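Local coordinates for protein AxyAgu115A (PDB 6NPS) that probably hydrolyses glucuronic acid side groups from glucuronoxylan as an alpha-glucuronidase of glycoside hydrolase family 115, at residues V668-T673 against N685-V690; V690-P695 against V744-D749; L723-A728 against E740-F745; Q754-I759 against T769-V774. The protein carries 3 engineered substitutions. All blocks are in the same frame, centred on the assembly; numbering follows the deposited sequence.

Overall arrangement
All four contacts build one beta sandwich, about 39 to 46 Å from the centre of the chain. One sheet contains strands 666-670, 700-706, 739-746 and 723-725; the other contains 686-688, 766-775, 754-763 and 712-718. Interaction 1 spans the two sheets; interaction 2 packs the connection between them against strand 739-746. Interaction 3 pairs 739-746 with edge strand 723-725, sharing Val744 and Phe745 with interaction 2 (centres about 13 Å apart). Interaction 4, the last along the chain, is a hairpin inside the second sheet, centred about 9 Å from interaction 2. Strand 686-688 neighbours 766-775, and Leu689 touches Val744, so interaction 1 joins the interior where Phe692, Leu723, Val744, Ile759 and Val772 meet.

Interaction 1 (V668-T673 against N685-V690); sequences VSIDGT and NTLPLV
Ile670 packs against Leu687 and Leu689 where two sheets of a beta sandwich face each other: the axes of strands 668-670 and 686-688 are 8.1 Å apart, 22° from parallel, and no hydrogen bond links the segments. Ile670 and Leu687 lie alongside each other, pointing opposite ways, with CG1 of Ile670 4.0 Å from CB of Leu687. The other branch, CG2 of Ile670, stands anti to the backbone N and meets CG of Leu689 at 4.2 Å. CD1 of Leu687 reaches back along strand 668-670 to the carbonyl O of Val668, 3.8 Å away, so this methyl rests on main chain as well as on the isoleucine.

Beyond this first shell, Phe702 touches Val668 and Ile670 from strand 700-706, while Ile770 of strand 766-775 touches Ile670 and Leu689. These contacts place the three aliphatic side chains in the buried interior. Strand 668-670 leaves that interior by a type II beta turn from Ile670 to Thr673, with Gly672 at a positive phi of 84°. Supplementing the turn's weak backbone bond from Thr673 N, Thr673 OG1 donates a hydrogen bond to O of Ile670 (3.0 Å), approaching it from above the carbonyl plane.

Interaction 2 (V690-P695 against V744-D749); sequences VDFLEP and VFVDRD
Arg748 NH2 donates to the carbonyl O of Phe692 at 3.2 Å, with an N-H...O angle of 159°, and also bonds to O of Val697. This guanidinium ties the connection between the two sheets of a beta sandwich to the loop just beyond strand 739-746. The O of Phe692 lies near the guanidinium plane, whereas O of Pro695 sits over one face, 3.3 Å from CZ of Arg748. Glu694 O is equally near NH2 but at too poor an angle for a bond. The other terminal nitrogen, NH1, bonds to O of Val775 and OD1 of Asn776, so main-chain carbonyls supply much of the polar surround and probably stabilise the positive charge. The chain is extended from CG to NE, which carries the guanidinium from the loop to the 3-10 segment.

The aromatic half of the contact is Phe692, in that short 3-10 segment. Its CG is anti to the carbonyl carbon (chi1 -58°), which turns the ring toward strand 744-746. There CG2 of Val746 stands 3.5 Å from the ring centroid and 4° off the normal, an almost axial CH-pi contact. CG1 of Val744 approaches CE2 of Phe692 obliquely, at 4.0 Å. Val772 and Val774 of the facing sheet also touch Phe692, placing the phenyl group between the sheets. At the ring's edge, close to its plane, CZ of Phe692 comes to 3.5 Å from O of Val744.

Interaction 3 (L723-A728 against E740-F745); sequences LSCSAA and ETIHVF
Strands 723-725 and 740-745 run antiparallel, their axes 4.7 Å apart and 160° between directions, with Ser724 and Phe745 forming a hydrogen-bonded pair. Ser724 N donates to Phe745 O at 3.0 Å. In return, Phe745 N donates to Ser724 O at 2.8 Å. Cys725 and Val744 follow as a non-hydrogen-bonded pair. At the next position the pattern changes: Ser726 N still donates, through a more bent bond, to O of His743, but the return bond ends on a side chain, His743 N to Ser726 OG at 2.7 Å and 157°. The Ser726 hydroxyl lies between its own N and carbonyl carbon (chi1 47°), which brings OG to the place a strand carbonyl would otherwise occupy. A water extends this link, lying 2.7 Å from Ser726 OG and donating to O of Thr741.

On the face bearing Ser724 and Phe745, the serine OG is at the edge of the phenyl ring, near its plane and 3.7 Å from CD2 of Phe745. Another water joins that OG to O of Phe745. The face bearing Cys725 and Val744 is apolar: CD1 of Leu723 is 3.6 Å from CG1 of Val744, and CB of Cys725 is 3.5 Å from CG2 of Ile742. Strand 723-725 is an edge strand, being outermost in its sheet. Ile759 of the facing sheet touches Leu723, Cys725 and Val744; this inward apolar face, with one outer face carrying Ser724 and Phe745, is that of a beta sandwich.

Interaction 4 (Q754-I759 against T769-V774); sequences QAEGRI and TIVVPV
The guanidinium of Arg758 has CG2 of Val771 over one face, 3.6 Å above its plane and displaced toward the rim; CG2 of Thr769 approaches obliquely, 3.8 Å from NE of Arg758. Arg758 and Val771 run alongside each other in the same direction, and the bend of the arginine chain at chi3 (116°) swings the guanidinium toward Val771. The carboxylate of Glu756 meets the other branch of the same residue, CD of Glu756 being 3.5 Å from CG1 of Val771. Between the two charged groups runs a salt bridge, Arg758 NH1 to Glu756 OE2 at 3.2 Å, so Val771 is bordered by an ion pair whose members stand two residues apart on one strand. Thr686, from neighbouring strand 686-688, touches Val771 as well.

These side chains stand on one face of a beta hairpin made by strands 754-763 and 766-775, with axes 4.6 Å apart and an angle of 163° between their directions. Ala755 with Val774, Gly757 with Val772 and Ile759 with Ile770 are hydrogen-bonded pairs, each using two N-H...O bonds. The last pair is the straightest: both its bonds reach 172°, with Ile770 N to Ile759 O at 2.7 Å.

The face bearing Ile759, Ile770 and Val772 turns into the sandwich. Here Ile759 and Ile770 approach CB to CB at 4.0 Å, while CD1 of Ile759 extends to 3.6 Å from CG2 of Val772. Leu723 of the facing sheet touches both Ile759 and Val772, and Phe692 also contacts Val772.

Interaction 1 (V668-T673 against N685-V690)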
loop_
_atom_site.group_PDB
_atom_site.type_symbol
_atom_site.label_atom_id
_atom_site.label_comp_id
_atom_site.label_asym_id
_atom_site.label_seq_id
_atom_site.Cartn_x
_atom_site.Cartn_y
_atom_site.Cartn_z
ATOM N N VAL A 668 14.718 -15.839 6.596
ATOM C CA VAL A 668 16.123 -15.436 6.539
ATOM C C VAL A 668 16.239 -14.187 5.673
ATOM O O VAL A 668 15.774 -14.182 4.527
ATOM C CB VAL A 668 16.997 -16.573 5.972
ATOM C CG1 VAL A 668 18.463 -16.121 5.822
ATOM C CG2 VAL A 668 16.877 -17.824 6.826
ATOM N N SER A 669 16.887 -13.133 6.187
ATOM C CA SER A 669 17.012 -11.909 5.411
ATOM C C SER A 669 18.430 -11.365 5.488
ATOM O O SER A 669 19.103 -11.498 6.512
ATOM C CB SER A 669 15.992 -10.854 5.886
ATOM O OG SER A 669 16.158 -10.525 7.264
ATOM N N ILE A 670 18.888 -10.767 4.392
ATOM C CA ILE A 670 20.244 -10.228 4.308
ATOM C C ILE A 670 20.203 -8.791 4.817
ATOM O O ILE A 670 19.446 -7.971 4.298
ATOM C CB ILE A 670 20.769 -10.265 2.864
ATOM C CG1 ILE A 670 20.659 -11.677 2.266
ATOM C CG2 ILE A 670 22.227 -9.688 2.803
ATOM C CD1 ILE A 670 21.292 -12.741 3.165
ATOM N N ASP A 671 21.017 -8.462 5.810
ATOM C CA ASP A 671 20.866 -7.131 6.395
ATOM C C ASP A 671 21.272 -6.065 5.375
ATOM O O ASP A 671 22.184 -6.269 4.573
ATOM C CB ASP A 671 21.687 -7.023 7.676
ATOM C CG ASP A 671 21.193 -7.984 8.771
ATOM O OD1 ASP A 671 20.183 -8.694 8.560
ATOM O OD2 ASP A 671 21.835 -8.048 9.842
ATOM N N GLY A 672 20.560 -4.936 5.380
ATOM C CA GLY A 672 20.829 -3.851 4.461
ATOM C C GLY A 672 20.195 -3.969 3.090
ATOM O O GLY A 672 20.475 -3.119 2.232
ATOM N N THR A 673 19.365 -4.993 2.844
ATOM C CA THR A 673 18.750 -5.266 1.536
ATOM C C THR A 673 17.335 -5.805 1.738
ATOM O O THR A 673 16.928 -6.140 2.857
ATOM C CB THR A 673 19.522 -6.341 0.731
ATOM O OG1 THR A 673 19.219 -7.624 1.287
ATOM C CG2 THR A 673 21.070 -6.148 0.777
ATOM N N ASN A 685 15.297 -19.466 -2.824
ATOM C CA ASN A 685 15.944 -19.955 -1.623
ATOM C C ASN A 685 17.465 -19.744 -1.657
ATOM O O ASN A 685 18.168 -20.313 -0.830
ATOM C CB ASN A 685 15.594 -21.433 -1.454
ATOM C CG ASN A 685 15.967 -22.228 -2.677
ATOM O OD1 ASN A 685 17.111 -22.217 -3.081
ATOM N ND2 ASN A 685 15.004 -22.898 -3.293
ATOM N N THR A 686 17.988 -18.987 -2.620
ATOM C CA THR A 686 19.403 -18.635 -2.669
ATOM C C THR A 686 19.503 -17.119 -2.674
ATOM O O THR A 686 18.866 -16.462 -3.502
ATOM C CB THR A 686 20.099 -19.253 -3.898
ATOM O OG1 THR A 686 19.939 -20.679 -3.869
ATOM C CG2 THR A 686 21.602 -18.971 -3.896
ATOM N N LEU A 687 20.270 -16.564 -1.737
ATOM C CA LEU A 687 20.413 -15.129 -1.509
ATOM C C LEU A 687 21.882 -14.705 -1.568
ATOM O O LEU A 687 22.748 -15.358 -0.958
ATOM C CB LEU A 687 19.848 -14.737 -0.145
ATOM C CG LEU A 687 18.385 -15.102 0.151
ATOM C CD1 LEU A 687 18.060 -14.709 1.601
ATOM C CD2 LEU A 687 17.371 -14.453 -0.834
ATOM N N PRO A 688 22.197 -13.618 -2.274
ATOM C CA PRO A 688 23.573 -13.093 -2.250
ATOM C C PRO A 688 23.844 -12.120 -1.111
ATOM O O PRO A 688 23.054 -11.225 -0.810
ATOM C CB PRO A 688 23.691 -12.371 -3.601
ATOM C CG PRO A 688 22.282 -11.898 -3.885
ATOM C CD PRO A 688 21.388 -13.023 -3.352
ATOM N N LEU A 689 25.003 -12.278 -0.480
ATOM C CA LEU A 689 25.439 -11.369 0.567
ATOM C C LEU A 689 26.738 -10.771 0.056
ATOM O O LEU A 689 27.758 -11.475 -0.028
ATOM C CB LEU A 689 25.636 -12.113 1.883
ATOM C CG LEU A 689 26.057 -11.279 3.076
ATOM C CD1 LEU A 689 25.608 -11.983 4.346
ATOM C CD2 LEU A 689 27.565 -11.140 3.062
ATOM N N VAL A 690 26.726 -9.483 -0.284
ATOM C CA VAL A 690 27.797 -8.960 -1.122
ATOM C C VAL A 690 28.771 -8.056 -0.360
ATOM O O VAL A 690 29.641 -7.446 -0.980
ATOM C CB VAL A 690 27.223 -8.245 -2.355
ATOM C CG1 VAL A 690 26.381 -9.227 -3.161
ATOM C CG2 VAL A 690 26.428 -6.987 -1.953
#

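Interaction 2 (V690-P695 against V744-D749)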
loop_
_atom_site.group_PDB
_atom_site.type_symbol
_atom_site.label_atom_id
_atom_site.label_comp_id
_atom_site.label_asym_id
_atom_site.label_seq_id
_atom_site.Cartn_x
_atom_site.Cartn_y
_atom_site.Cartn_z
ATOM N N VAL A 690 26.726 -9.483 -0.284
ATOM C CA VAL A 690 27.797 -8.960 -1.122
ATOM C C VAL A 690 28.771 -8.056 -0.360
ATOM O O VAL A 690 29.641 -7.446 -0.980
ATOM C CB VAL A 690 27.223 -8.245 -2.355
ATOM C CG1 VAL A 690 26.381 -9.227 -3.161
ATOM C CG2 VAL A 690 26.428 -6.987 -1.953
ATOM N N ASP A 691 28.674 -7.984 0.970
ATOM C CA ASP A 691 29.472 -7.017 1.728
ATOM C C ASP A 691 30.976 -7.211 1.510
ATOM O O ASP A 691 31.738 -6.230 1.513
ATOM C CB ASP A 691 29.149 -7.117 3.216
ATOM C CG ASP A 691 27.644 -6.949 3.517
ATOM O OD1 ASP A 691 26.829 -7.783 3.044
ATOM O OD2 ASP A 691 27.288 -5.999 4.253
ATOM N N PHE A 692 31.439 -8.469 1.342
ATOM C CA PHE A 692 32.887 -8.705 1.255
ATOM C C PHE A 692 33.422 -8.468 -0.143
ATOM O O PHE A 692 34.614 -8.673 -0.370
ATOM C CB PHE A 692 33.238 -10.133 1.720
ATOM C CG PHE A 692 32.795 -10.411 3.133
ATOM C CD1 PHE A 692 33.548 -9.969 4.211
ATOM C CD2 PHE A 692 31.587 -11.066 3.385
ATOM C CE1 PHE A 692 33.121 -10.206 5.532
ATOM C CE2 PHE A 692 31.151 -11.285 4.684
ATOM C CZ PHE A 692 31.916 -10.860 5.756
ATOM N N LEU A 693 32.574 -8.007 -1.073
ATOM C CA LEU A 693 33.058 -7.546 -2.366
ATOM C C LEU A 693 33.891 -6.271 -2.252
ATOM O O LEU A 693 34.566 -5.902 -3.216
ATOM C CB LEU A 693 31.864 -7.343 -3.310
ATOM C CG LEU A 693 31.205 -8.638 -3.823
ATOM C CD1 LEU A 693 30.059 -8.349 -4.754
ATOM C CD2 LEU A 693 32.219 -9.589 -4.529
ATOM N N GLU A 694 33.896 -5.599 -1.083
ATOM C CA GLU A 694 34.906 -4.552 -0.874
ATOM C C GLU A 694 36.049 -5.085 -0.022
ATOM O O GLU A 694 35.801 -5.592 1.079
ATOM C CB GLU A 694 34.263 -3.338 -0.207
ATOM C CG GLU A 694 33.047 -2.913 -1.025
ATOM C CD GLU A 694 32.332 -1.620 -0.583
ATOM O OE1 GLU A 694 32.115 -1.388 0.631
ATOM O OE2 GLU A 694 31.934 -0.857 -1.486
ATOM N N PRO A 695 37.295 -4.952 -0.490
ATOM C CA PRO A 695 38.432 -5.617 0.171
ATOM C C PRO A 695 38.662 -5.215 1.617
ATOM O O PRO A 695 39.258 -5.998 2.365
ATOM C CB PRO A 695 39.641 -5.198 -0.680
ATOM C CG PRO A 695 39.113 -4.493 -1.848
ATOM C CD PRO A 695 37.725 -4.045 -1.565
ATOM N N VAL A 744 28.741 -12.824 10.012
ATOM C CA VAL A 744 29.512 -13.617 9.067
ATOM C C VAL A 744 30.953 -13.113 9.084
ATOM O O VAL A 744 31.183 -11.901 9.068
ATOM C CB VAL A 744 28.929 -13.516 7.646
ATOM C CG1 VAL A 744 29.702 -14.417 6.707
ATOM C CG2 VAL A 744 27.453 -13.938 7.646
ATOM N N PHE A 745 31.913 -14.038 9.055
ATOM C CA PHE A 745 33.346 -13.723 9.156
ATOM C C PHE A 745 34.089 -14.356 7.992
ATOM O O PHE A 745 33.911 -15.549 7.713
ATOM C CB PHE A 745 33.968 -14.222 10.471
ATOM C CG PHE A 745 33.191 -13.827 11.683
ATOM C CD1 PHE A 745 33.102 -12.493 12.054
ATOM C CD2 PHE A 745 32.517 -14.782 12.441
ATOM C CE1 PHE A 745 32.372 -12.111 13.166
ATOM C CE2 PHE A 745 31.782 -14.398 13.564
ATOM C CZ PHE A 745 31.706 -13.060 13.915
ATOM N N VAL A 746 34.940 -13.565 7.337
ATOM C CA VAL A 746 35.809 -14.052 6.271
ATOM C C VAL A 746 37.258 -13.940 6.736
ATOM O O VAL A 746 37.721 -12.849 7.089
ATOM C CB VAL A 746 35.584 -13.263 4.972
ATOM C CG1 VAL A 746 36.666 -13.588 3.953
ATOM C CG2 VAL A 746 34.210 -13.605 4.396
ATOM N N ASP A 747 37.976 -15.054 6.720
ATOM C CA ASP A 747 39.404 -15.017 7.016
ATOM C C ASP A 747 40.141 -14.657 5.738
ATOM O O ASP A 747 40.324 -15.496 4.859
ATOM C CB ASP A 747 39.877 -16.353 7.563
ATOM C CG ASP A 747 41.333 -16.305 8.016
ATOM O OD1 ASP A 747 41.925 -15.190 8.049
ATOM O OD2 ASP A 747 41.867 -17.384 8.353
ATOM N N ARG A 748 40.578 -13.405 5.636
ATOM C CA ARG A 748 41.263 -12.908 4.450
ATOM C C ARG A 748 42.725 -13.322 4.390
ATOM O O ARG A 748 43.365 -13.127 3.351
ATOM C CB ARG A 748 41.127 -11.375 4.394
ATOM C CG ARG A 748 39.657 -10.949 4.230
ATOM C CD ARG A 748 39.545 -9.441 3.985
ATOM N NE ARG A 748 38.188 -9.001 3.646
ATOM C CZ ARG A 748 37.695 -8.923 2.415
ATOM N NH1 ARG A 748 38.427 -9.302 1.373
ATOM N NH2 ARG A 748 36.448 -8.486 2.228
ATOM N N ASP A 749 43.252 -13.924 5.450
ATOM C CA ASP A 749 44.667 -14.298 5.499
ATOM C C ASP A 749 44.947 -15.429 4.512
ATOM O O ASP A 749 44.571 -16.582 4.750
ATOM C CB ASP A 749 45.038 -14.698 6.925
ATOM C CG ASP A 749 46.571 -14.882 7.130
ATOM O OD1 ASP A 749 47.386 -14.220 6.442
ATOM O OD2 ASP A 749 46.955 -15.711 7.989
#

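Interaction 3 (L723-A728 against E740-F745)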
loop_
_atom_site.group_PDB
_atom_site.type_symbol
_atom_site.label_atom_id
_atom_site.label_comp_id
_atom_site.label_asym_id
_atom_site.label_seq_id
_atom_site.Cartn_x
_atom_site.Cartn_y
_atom_site.Cartn_z
ATOM N N LEU A 723 35.295 -19.294 5.880
ATOM C CA LEU A 723 34.003 -18.614 6.025
ATOM C C LEU A 723 33.282 -19.179 7.243
ATOM O O LEU A 723 33.092 -20.396 7.345
ATOM C CB LEU A 723 33.142 -18.795 4.767
ATOM C CG LEU A 723 31.691 -18.257 4.734
ATOM C CD1 LEU A 723 31.678 -16.759 4.832
ATOM C CD2 LEU A 723 30.992 -18.717 3.428
ATOM N N SER A 724 32.916 -18.323 8.183
ATOM C CA SER A 724 32.266 -18.845 9.377
ATOM C C SER A 724 31.224 -17.848 9.859
ATOM O O SER A 724 31.170 -16.702 9.399
ATOM C CB SER A 724 33.296 -19.148 10.470
ATOM O OG SER A 724 33.850 -17.931 10.919
ATOM N N CYS A 725 30.391 -18.295 10.804
ATOM C CA CYS A 725 29.337 -17.465 11.376
ATOM C C CYS A 725 29.379 -17.492 12.893
ATOM O O CYS A 725 29.985 -18.374 13.502
ATOM C CB CYS A 725 27.940 -17.880 10.903
ATOM S SG CYS A 725 27.745 -18.170 9.162
ATOM N N SER A 726 28.662 -16.536 13.497
ATOM C CA SER A 726 28.636 -16.421 14.950
ATOM C C SER A 726 27.865 -17.547 15.626
ATOM O O SER A 726 27.947 -17.673 16.851
ATOM C CB SER A 726 28.064 -15.054 15.380
ATOM O OG SER A 726 26.857 -14.676 14.705
ATOM N N ALA A 727 27.160 -18.393 14.874
ATOM C CA ALA A 727 26.320 -19.405 15.486
ATOM C C ALA A 727 26.301 -20.611 14.573
ATOM O O ALA A 727 26.496 -20.487 13.362
ATOM C CB ALA A 727 24.888 -18.889 15.732
ATOM N N ALA A 728 26.090 -21.787 15.168
ATOM C CA ALA A 728 25.831 -23.015 14.428
ATOM C C ALA A 728 24.413 -23.526 14.616
ATOM O O ALA A 728 23.851 -24.103 13.689
ATOM C CB ALA A 728 26.806 -24.128 14.854
ATOM N N GLU A 740 17.152 -13.432 15.477
ATOM C CA GLU A 740 18.564 -13.571 15.808
ATOM C C GLU A 740 19.391 -13.009 14.657
ATOM O O GLU A 740 19.102 -13.281 13.487
ATOM C CB GLU A 740 18.898 -15.040 16.067
ATOM C CG GLU A 740 20.376 -15.324 16.317
ATOM C CD GLU A 740 20.819 -15.000 17.738
ATOM O OE1 GLU A 740 19.983 -14.510 18.520
ATOM O OE2 GLU A 740 22.005 -15.238 18.069
ATOM N N THR A 741 20.395 -12.197 14.967
ATOM C CA THR A 741 21.304 -11.675 13.955
ATOM C C THR A 741 22.564 -12.532 13.916
ATOM O O THR A 741 23.205 -12.739 14.951
ATOM C CB THR A 741 21.647 -10.221 14.255
ATOM O OG1 THR A 741 20.467 -9.419 14.119
ATOM C CG2 THR A 741 22.741 -9.716 13.308
ATOM N N ILE A 742 22.900 -13.066 12.746
ATOM C CA ILE A 742 24.065 -13.933 12.599
ATOM C C ILE A 742 25.160 -13.106 11.945
ATOM O O ILE A 742 24.944 -12.516 10.874
ATOM C CB ILE A 742 23.745 -15.190 11.764
ATOM C CG1 ILE A 742 22.448 -15.889 12.251
ATOM C CG2 ILE A 742 24.984 -16.153 11.708
ATOM C CD1 ILE A 742 22.458 -16.389 13.681
ATOM N N HIS A 743 26.323 -13.028 12.592
ATOM C CA HIS A 743 27.461 -12.349 11.993
ATOM C C HIS A 743 28.275 -13.315 11.154
ATOM O O HIS A 743 28.499 -14.470 11.536
ATOM C CB HIS A 743 28.318 -11.694 13.076
ATOM C CG HIS A 743 27.497 -10.851 13.989
ATOM N ND1 HIS A 743 27.096 -9.576 13.655
ATOM C CD2 HIS A 743 26.902 -11.139 15.170
ATOM C CE1 HIS A 743 26.327 -9.097 14.615
ATOM N NE2 HIS A 743 26.206 -10.022 15.551
ATOM N N VAL A 744 28.741 -12.824 10.012
ATOM C CA VAL A 744 29.512 -13.617 9.067
ATOM C C VAL A 744 30.953 -13.113 9.084
ATOM O O VAL A 744 31.183 -11.901 9.068
ATOM C CB VAL A 744 28.929 -13.516 7.646
ATOM C CG1 VAL A 744 29.702 -14.417 6.707
ATOM C CG2 VAL A 744 27.453 -13.938 7.646
ATOM N N PHE A 745 31.913 -14.038 9.055
ATOM C CA PHE A 745 33.346 -13.723 9.156
ATOM C C PHE A 745 34.089 -14.356 7.992
ATOM O O PHE A 745 33.911 -15.549 7.713
ATOM C CB PHE A 745 33.968 -14.222 10.471
ATOM C CG PHE A 745 33.191 -13.827 11.683
ATOM C CD1 PHE A 745 33.102 -12.493 12.054
ATOM C CD2 PHE A 745 32.517 -14.782 12.441
ATOM C CE1 PHE A 745 32.372 -12.111 13.166
ATOM C CE2 PHE A 745 31.782 -14.398 13.564
ATOM C CZ PHE A 745 31.706 -13.060 13.915
HETATM O O HOH W 1 36.033 -17.126 8.942
HETATM O O HOH W 2 24.890 -14.546 16.523
#

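Interaction 4 (Q754-I759 against T769-V774)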
loop_
_atom_site.group_PDB
_atom_site.type_symbol
_atom_site.label_atom_id
_atom_site.label_comp_id
_atom_site.label_asym_id
_atom_site.label_seq_id
_atom_site.Cartn_x
_atom_site.Cartn_y
_atom_site.Cartn_z
ATOM N N GLN A 754 39.873 -13.500 -5.657
ATOM C CA GLN A 754 38.433 -13.707 -5.718
ATOM C C GLN A 754 38.083 -15.098 -5.230
ATOM O O GLN A 754 38.722 -16.076 -5.623
ATOM C CB GLN A 754 37.901 -13.468 -7.128
ATOM C CG GLN A 754 37.839 -11.981 -7.442
ATOM C CD GLN A 754 37.522 -11.692 -8.880
ATOM O OE1 GLN A 754 36.921 -12.519 -9.572
ATOM N NE2 GLN A 754 37.922 -10.515 -9.350
ATOM N N ALA A 755 37.091 -15.181 -4.349
ATOM C CA ALA A 755 36.661 -16.471 -3.827
ATOM C C ALA A 755 35.159 -16.409 -3.622
ATOM O O ALA A 755 34.573 -15.329 -3.549
ATOM C CB ALA A 755 37.383 -16.814 -2.522
ATOM N N GLU A 756 34.525 -17.568 -3.542
ATOM C CA GLU A 756 33.099 -17.568 -3.247
ATOM C C GLU A 756 32.766 -18.731 -2.331
ATOM O O GLU A 756 33.172 -19.869 -2.594
ATOM C CB GLU A 756 32.289 -17.647 -4.534
ATOM C CG GLU A 756 30.783 -17.624 -4.307
ATOM C CD GLU A 756 30.026 -17.777 -5.603
ATOM O OE1 GLU A 756 29.990 -16.791 -6.367
ATOM O OE2 GLU A 756 29.492 -18.882 -5.867
ATOM N N GLY A 757 32.070 -18.448 -1.228
ATOM C CA GLY A 757 31.657 -19.478 -0.303
ATOM C C GLY A 757 30.136 -19.504 -0.179
ATOM O O GLY A 757 29.425 -18.612 -0.677
ATOM N N ARG A 758 29.637 -20.525 0.503
ATOM C CA ARG A 758 28.194 -20.611 0.699
ATOM C C ARG A 758 27.872 -20.961 2.140
ATOM O O ARG A 758 28.511 -21.837 2.741
ATOM C CB ARG A 758 27.557 -21.647 -0.241
ATOM C CG ARG A 758 27.625 -21.254 -1.709
ATOM C CD ARG A 758 27.328 -22.436 -2.630
ATOM N NE ARG A 758 26.113 -22.200 -3.396
ATOM C CZ ARG A 758 26.054 -21.479 -4.513
ATOM N NH1 ARG A 758 27.154 -20.930 -5.024
ATOM N NH2 ARG A 758 24.881 -21.312 -5.124
ATOM N N ILE A 759 26.881 -20.265 2.683
ATOM C CA ILE A 759 26.328 -20.540 4.000
ATOM C C ILE A 759 24.994 -21.252 3.804
ATOM O O ILE A 759 24.157 -20.812 3.001
ATOM C CB ILE A 759 26.132 -19.231 4.795
ATOM C CG1 ILE A 759 27.444 -18.442 4.911
ATOM C CG2 ILE A 759 25.454 -19.505 6.164
ATOM C CD1 ILE A 759 27.204 -16.982 5.286
ATOM N N THR A 769 20.212 -20.903 1.086
ATOM C CA THR A 769 21.641 -20.804 0.816
ATOM C C THR A 769 22.012 -19.334 0.663
ATOM O O THR A 769 21.325 -18.583 -0.041
ATOM C CB THR A 769 21.952 -21.619 -0.430
ATOM O OG1 THR A 769 21.468 -22.941 -0.190
ATOM C CG2 THR A 769 23.421 -21.676 -0.730
ATOM N N ILE A 770 23.035 -18.898 1.387
ATOM C CA ILE A 770 23.528 -17.530 1.284
ATOM C C ILE A 770 24.862 -17.575 0.554
ATOM O O ILE A 770 25.801 -18.265 0.996
ATOM C CB ILE A 770 23.657 -16.882 2.667
ATOM C CG1 ILE A 770 22.292 -16.829 3.338
ATOM C CG2 ILE A 770 24.313 -15.495 2.578
ATOM C CD1 ILE A 770 22.316 -16.123 4.660
ATOM N N VAL A 771 24.940 -16.912 -0.603
ATOM C CA VAL A 771 26.161 -16.955 -1.404
ATOM C C VAL A 771 27.029 -15.774 -1.018
ATOM O O VAL A 771 26.557 -14.633 -0.991
ATOM C CB VAL A 771 25.864 -16.947 -2.907
ATOM C CG1 VAL A 771 27.215 -17.002 -3.689
ATOM C CG2 VAL A 771 24.989 -18.166 -3.257
ATOM N N VAL A 772 28.299 -16.046 -0.712
ATOM C CA VAL A 772 29.182 -15.018 -0.173
ATOM C C VAL A 772 30.382 -14.877 -1.102
ATOM O O VAL A 772 31.397 -15.559 -0.922
ATOM C CB VAL A 772 29.602 -15.349 1.268
ATOM C CG1 VAL A 772 30.454 -14.198 1.896
ATOM C CG2 VAL A 772 28.354 -15.637 2.132
ATOM N N PRO A 773 30.320 -13.995 -2.097
ATOM C CA PRO A 773 31.501 -13.728 -2.924
ATOM C C PRO A 773 32.411 -12.712 -2.241
ATOM O O PRO A 773 31.962 -11.810 -1.536
ATOM C CB PRO A 773 30.892 -13.167 -4.216
ATOM C CG PRO A 773 29.660 -12.416 -3.718
ATOM C CD PRO A 773 29.136 -13.198 -2.514
ATOM N N VAL A 774 33.708 -12.863 -2.457
ATOM C CA VAL A 774 34.705 -12.076 -1.744
ATOM C C VAL A 774 35.692 -11.498 -2.746
ATOM O O VAL A 774 36.150 -12.208 -3.641
ATOM C CB VAL A 774 35.459 -12.929 -0.689
ATOM C CG1 VAL A 774 36.548 -12.073 -0.013
ATOM C CG2 VAL A 774 34.489 -13.456 0.363
#